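Local coordinates for protein putative branched-chain-amino-acid aminotransferase (PDB 3CSW) that probably catalyses the pyridoxal-phosphate-dependent transfer of the amino group from leucine, isoleucine or valine to 2-oxoglutarate, at residues A[88-99]-A[110-118]. Residues are numbered along the deposited sequence; the frame is centred on the assembly and turned at random.
Sequences GADEFKQEVRIK and LFVFSPLNI
Phe113 holds its ring between Gly88 and Ile98: Gly88 CA lies 3.8 Å from the ring centroid over one face, and Ile98 CG2 makes a looser CH-pi contact over the other. With CG1 of Ile98 anti to its carbonyl carbon (chi1 -50°), that branch runs alongside the ring, 3.7 Å from Phe113 CD2. An alanine here, lacking both branches, would probably open a gap beside the ring. The Phe92 side chain crosses that of Phe113 at about a right angle, its CE1 3.8 Å from Phe113 CB, while Val96 CG1 lies over a face of the Phe92 ring. The C-terminal end of helix 78-89 and the turn after it thus pack on the antiparallel hairpin of strands 96-102 and 109-115. Paired backbone bonds join Arg97 to Ser114 and Lys99 to Val112. On the face carrying these four side chains, a water donates to Arg97 O and Val112 O and also bonds Ser114 OG. Past the strand end, Leu116 N reaches Glu95 O (2.8 Å, nearly straight at 173°), and Leu116 CD1 sits over one face of the Arg97 guanidinium. Gln94, extended, lays its amide against Pro115, NE2 3.5 Å from Pro115 CB. Lys99 NZ forms a salt bridge with Glu35 of the second subunit.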
loop_
_atom_site.group_PDB
_atom_site.type_symbol
_atom_site.label_atom_id
_atom_site.label_comp_id
_atom_site.label_asym_id
_atom_site.label_seq_id
_atom_site.Cartn_x
_atom_site.Cartn_y
_atom_site.Cartn_z
ATOM N N GLY A 88 -32.731 31.782 -7.864
ATOM C CA GLY A 88 -31.516 32.412 -7.374
ATOM C C GLY A 88 -30.676 33.015 -8.485
ATOM O O GLY A 88 -30.243 34.167 -8.377
ATOM N N ALA A 89 -30.432 32.228 -9.537
ATOM C CA ALA A 89 -29.683 32.667 -10.715
ATOM C C ALA A 89 -30.372 33.847 -11.398
ATOM O O ALA A 89 -29.705 34.731 -11.944
ATOM C CB ALA A 89 -29.536 31.511 -11.714
ATOM N N ASP A 90 -31.704 33.861 -11.354
ATOM C CA ASP A 90 -32.495 34.928 -11.989
ATOM C C ASP A 90 -32.337 36.306 -11.357
ATOM O O ASP A 90 -32.803 37.294 -11.926
ATOM C CB ASP A 90 -33.993 34.562 -12.032
ATOM C CG ASP A 90 -34.338 33.580 -13.162
ATOM O OD1 ASP A 90 -33.415 32.967 -13.755
ATOM O OD2 ASP A 90 -35.548 33.418 -13.443
ATOM N N GLU A 91 -31.685 36.372 -10.201
ATOM C CA GLU A 91 -31.488 37.634 -9.486
ATOM C C GLU A 91 -30.154 38.317 -9.793
ATOM O O GLU A 91 -29.764 39.264 -9.103
ATOM C CB GLU A 91 -31.630 37.402 -7.974
ATOM C CG GLU A 91 -32.919 36.664 -7.632
ATOM C CD GLU A 91 -33.596 37.188 -6.390
ATOM O OE1 GLU A 91 -32.925 37.296 -5.337
ATOM O OE2 GLU A 91 -34.809 37.490 -6.478
ATOM N N PHE A 92 -29.471 37.848 -10.835
ATOM C CA PHE A 92 -28.159 38.368 -11.232
ATOM C C PHE A 92 -28.247 38.763 -12.698
ATOM O O PHE A 92 -29.077 38.222 -13.433
ATOM C CB PHE A 92 -27.075 37.290 -11.021
ATOM C CG PHE A 92 -26.810 36.956 -9.564
ATOM C CD1 PHE A 92 -27.659 36.100 -8.863
ATOM C CD2 PHE A 92 -25.706 37.494 -8.897
ATOM C CE1 PHE A 92 -27.432 35.807 -7.513
ATOM C CE2 PHE A 92 -25.461 37.194 -7.563
ATOM C CZ PHE A 92 -26.325 36.346 -6.866
ATOM N N LYS A 93 -27.432 39.723 -13.129
ATOM C CA LYS A 93 -27.414 40.138 -14.548
ATOM C C LYS A 93 -26.096 39.646 -15.120
ATOM O O LYS A 93 -25.389 40.365 -15.820
ATOM C CB LYS A 93 -27.538 41.666 -14.675
ATOM N N GLN A 94 -25.797 38.388 -14.833
ATOM C CA GLN A 94 -24.447 37.861 -14.941
ATOM C C GLN A 94 -24.485 36.373 -14.616
ATOM O O GLN A 94 -25.387 35.923 -13.911
ATOM C CB GLN A 94 -23.623 38.591 -13.885
ATOM C CG GLN A 94 -22.163 38.302 -13.843
ATOM C CD GLN A 94 -21.470 39.131 -12.786
ATOM O OE1 GLN A 94 -22.118 39.928 -12.079
ATOM N NE2 GLN A 94 -20.148 38.960 -12.665
ATOM N N GLU A 95 -23.515 35.611 -15.105
ATOM C CA GLU A 95 -23.420 34.188 -14.744
ATOM C C GLU A 95 -23.076 34.035 -13.253
ATOM O O GLU A 95 -22.332 34.865 -12.691
ATOM C CB GLU A 95 -22.364 33.458 -15.580
ATOM C CG GLU A 95 -22.508 33.572 -17.116
ATOM C CD GLU A 95 -23.758 32.921 -17.693
ATOM O OE1 GLU A 95 -24.665 32.543 -16.927
ATOM O OE2 GLU A 95 -23.843 32.812 -18.934
ATOM N N VAL A 96 -23.629 32.993 -12.618
ATOM C CA VAL A 96 -23.351 32.703 -11.217
ATOM C C VAL A 96 -22.650 31.353 -10.999
ATOM O O VAL A 96 -22.799 30.412 -11.784
ATOM C CB VAL A 96 -24.647 32.779 -10.326
ATOM C CG1 VAL A 96 -25.249 34.162 -10.386
ATOM C CG2 VAL A 96 -25.687 31.771 -10.749
ATOM N N ARG A 97 -21.837 31.310 -9.939
ATOM C CA ARG A 97 -21.341 30.076 -9.348
ATOM C C ARG A 97 -22.337 29.753 -8.253
ATOM O O ARG A 97 -22.798 30.651 -7.568
ATOM C CB ARG A 97 -19.960 30.282 -8.729
ATOM C CG ARG A 97 -19.442 29.084 -7.915
ATOM C CD ARG A 97 -18.118 29.380 -7.177
ATOM N NE ARG A 97 -16.963 29.452 -8.085
ATOM C CZ ARG A 97 -16.523 30.550 -8.713
ATOM N NH1 ARG A 97 -17.132 31.738 -8.570
ATOM N NH2 ARG A 97 -15.451 30.458 -9.508
ATOM N N ILE A 98 -22.674 28.478 -8.087
ATOM C CA ILE A 98 -23.646 28.055 -7.075
ATOM C C ILE A 98 -23.063 26.880 -6.290
ATOM O O ILE A 98 -22.653 25.902 -6.891
ATOM C CB ILE A 98 -24.991 27.588 -7.716
ATOM C CG1 ILE A 98 -25.533 28.617 -8.737
ATOM C CG2 ILE A 98 -26.010 27.320 -6.627
ATOM C CD1 ILE A 98 -26.601 28.066 -9.681
ATOM N N LYS A 99 -23.017 26.992 -4.961
ATOM C CA LYS A 99 -22.584 25.905 -4.077
ATOM C C LYS A 99 -23.814 25.419 -3.338
ATOM O O LYS A 99 -24.596 26.238 -2.871
ATOM C CB LYS A 99 -21.554 26.377 -3.049
ATOM C CG LYS A 99 -20.285 26.973 -3.627
ATOM C CD LYS A 99 -19.508 27.778 -2.563
ATOM C CE LYS A 99 -18.832 29.043 -3.167
ATOM N NZ LYS A 99 -18.588 30.113 -2.147
ATOM N N LEU A 110 -28.394 24.262 1.968
ATOM C CA LEU A 110 -27.990 25.662 1.851
ATOM C C LEU A 110 -27.445 25.903 0.459
ATOM O O LEU A 110 -26.541 25.193 0.024
ATOM C CB LEU A 110 -26.913 26.016 2.876
ATOM C CG LEU A 110 -26.172 27.358 2.765
ATOM C CD1 LEU A 110 -27.093 28.500 3.097
ATOM C CD2 LEU A 110 -24.964 27.350 3.693
ATOM N N PHE A 111 -27.992 26.907 -0.232
ATOM C CA PHE A 111 -27.496 27.297 -1.556
ATOM C C PHE A 111 -26.770 28.621 -1.393
ATOM O O PHE A 111 -27.246 29.486 -0.652
ATOM C CB PHE A 111 -28.634 27.504 -2.543
ATOM C CG PHE A 111 -29.470 26.275 -2.832
ATOM C CD1 PHE A 111 -30.410 25.815 -1.911
ATOM C CD2 PHE A 111 -29.392 25.645 -4.073
ATOM C CE1 PHE A 111 -31.234 24.718 -2.206
ATOM C CE2 PHE A 111 -30.218 24.551 -4.372
ATOM C CZ PHE A 111 -31.130 24.086 -3.436
ATOM N N VAL A 112 -25.631 28.779 -2.059
ATOM C CA VAL A 112 -24.886 30.037 -2.035
ATOM C C VAL A 112 -24.697 30.462 -3.491
ATOM O O VAL A 112 -24.145 29.709 -4.290
ATOM C CB VAL A 112 -23.504 29.914 -1.321
ATOM C CG1 VAL A 112 -22.849 31.280 -1.172
ATOM C CG2 VAL A 112 -23.636 29.256 0.040
ATOM N N PHE A 113 -25.192 31.651 -3.838
ATOM C CA PHE A 113 -25.067 32.190 -5.198
ATOM C C PHE A 113 -24.118 33.380 -5.210
ATOM O O PHE A 113 -24.283 34.283 -4.408
ATOM C CB PHE A 113 -26.420 32.664 -5.711
ATOM C CG PHE A 113 -27.470 31.584 -5.800
ATOM C CD1 PHE A 113 -28.234 31.246 -4.694
ATOM C CD2 PHE A 113 -27.748 30.964 -7.013
ATOM C CE1 PHE A 113 -29.223 30.291 -4.782
ATOM C CE2 PHE A 113 -28.740 29.994 -7.106
ATOM C CZ PHE A 113 -29.479 29.656 -5.987
ATOM N N SER A 114 -23.131 33.374 -6.101
ATOM C CA SER A 114 -22.206 34.502 -6.241
ATOM C C SER A 114 -21.792 34.692 -7.691
ATOM O O SER A 114 -21.828 33.759 -8.477
ATOM C CB SER A 114 -20.965 34.322 -5.359
ATOM O OG SER A 114 -20.193 33.205 -5.742
ATOM N N PRO A 115 -21.405 35.911 -8.065
ATOM C CA PRO A 115 -21.086 36.122 -9.474
ATOM C C PRO A 115 -19.936 35.249 -9.924
ATOM O O PRO A 115 -18.971 35.111 -9.187
ATOM C CB PRO A 115 -20.691 37.603 -9.522
ATOM C CG PRO A 115 -21.378 38.211 -8.346
ATOM C CD PRO A 115 -21.264 37.149 -7.285
ATOM N N LEU A 116 -20.061 34.645 -11.106
ATOM C CA LEU A 116 -19.004 33.821 -11.677
ATOM C C LEU A 116 -18.071 34.763 -12.412
ATOM O O LEU A 116 -18.430 35.340 -13.455
ATOM C CB LEU A 116 -19.569 32.783 -12.653
ATOM C CG LEU A 116 -18.563 31.818 -13.295
ATOM C CD1 LEU A 116 -18.139 30.767 -12.300
ATOM C CD2 LEU A 116 -19.143 31.162 -14.535
ATOM N N ASN A 117 -16.884 34.952 -11.854
ATOM C CA ASN A 117 -15.878 35.790 -12.492
ATOM C C ASN A 117 -14.776 34.856 -12.969
ATOM O O ASN A 117 -13.893 34.450 -12.206
ATOM C CB ASN A 117 -15.389 36.908 -11.553
ATOM C CG ASN A 117 -16.354 38.110 -11.517
ATOM O OD1 ASN A 117 -16.838 38.566 -12.556
ATOM N ND2 ASN A 117 -16.628 38.620 -10.322
ATOM N N ILE A 118 -14.891 34.497 -14.244
ATOM C CA ILE A 118 -14.047 33.505 -14.874
ATOM C C ILE A 118 -12.968 34.224 -15.681
ATOM O O ILE A 118 -13.293 35.009 -16.574
ATOM C CB ILE A 118 -14.908 32.565 -15.777
ATOM C CG1 ILE A 118 -14.102 31.342 -16.196
ATOM C CG2 ILE A 118 -15.504 33.322 -16.998
ATOM C CD1 ILE A 118 -13.644 30.497 -15.003
HETATM O O HOH W 1 -21.320 30.519 -4.968
#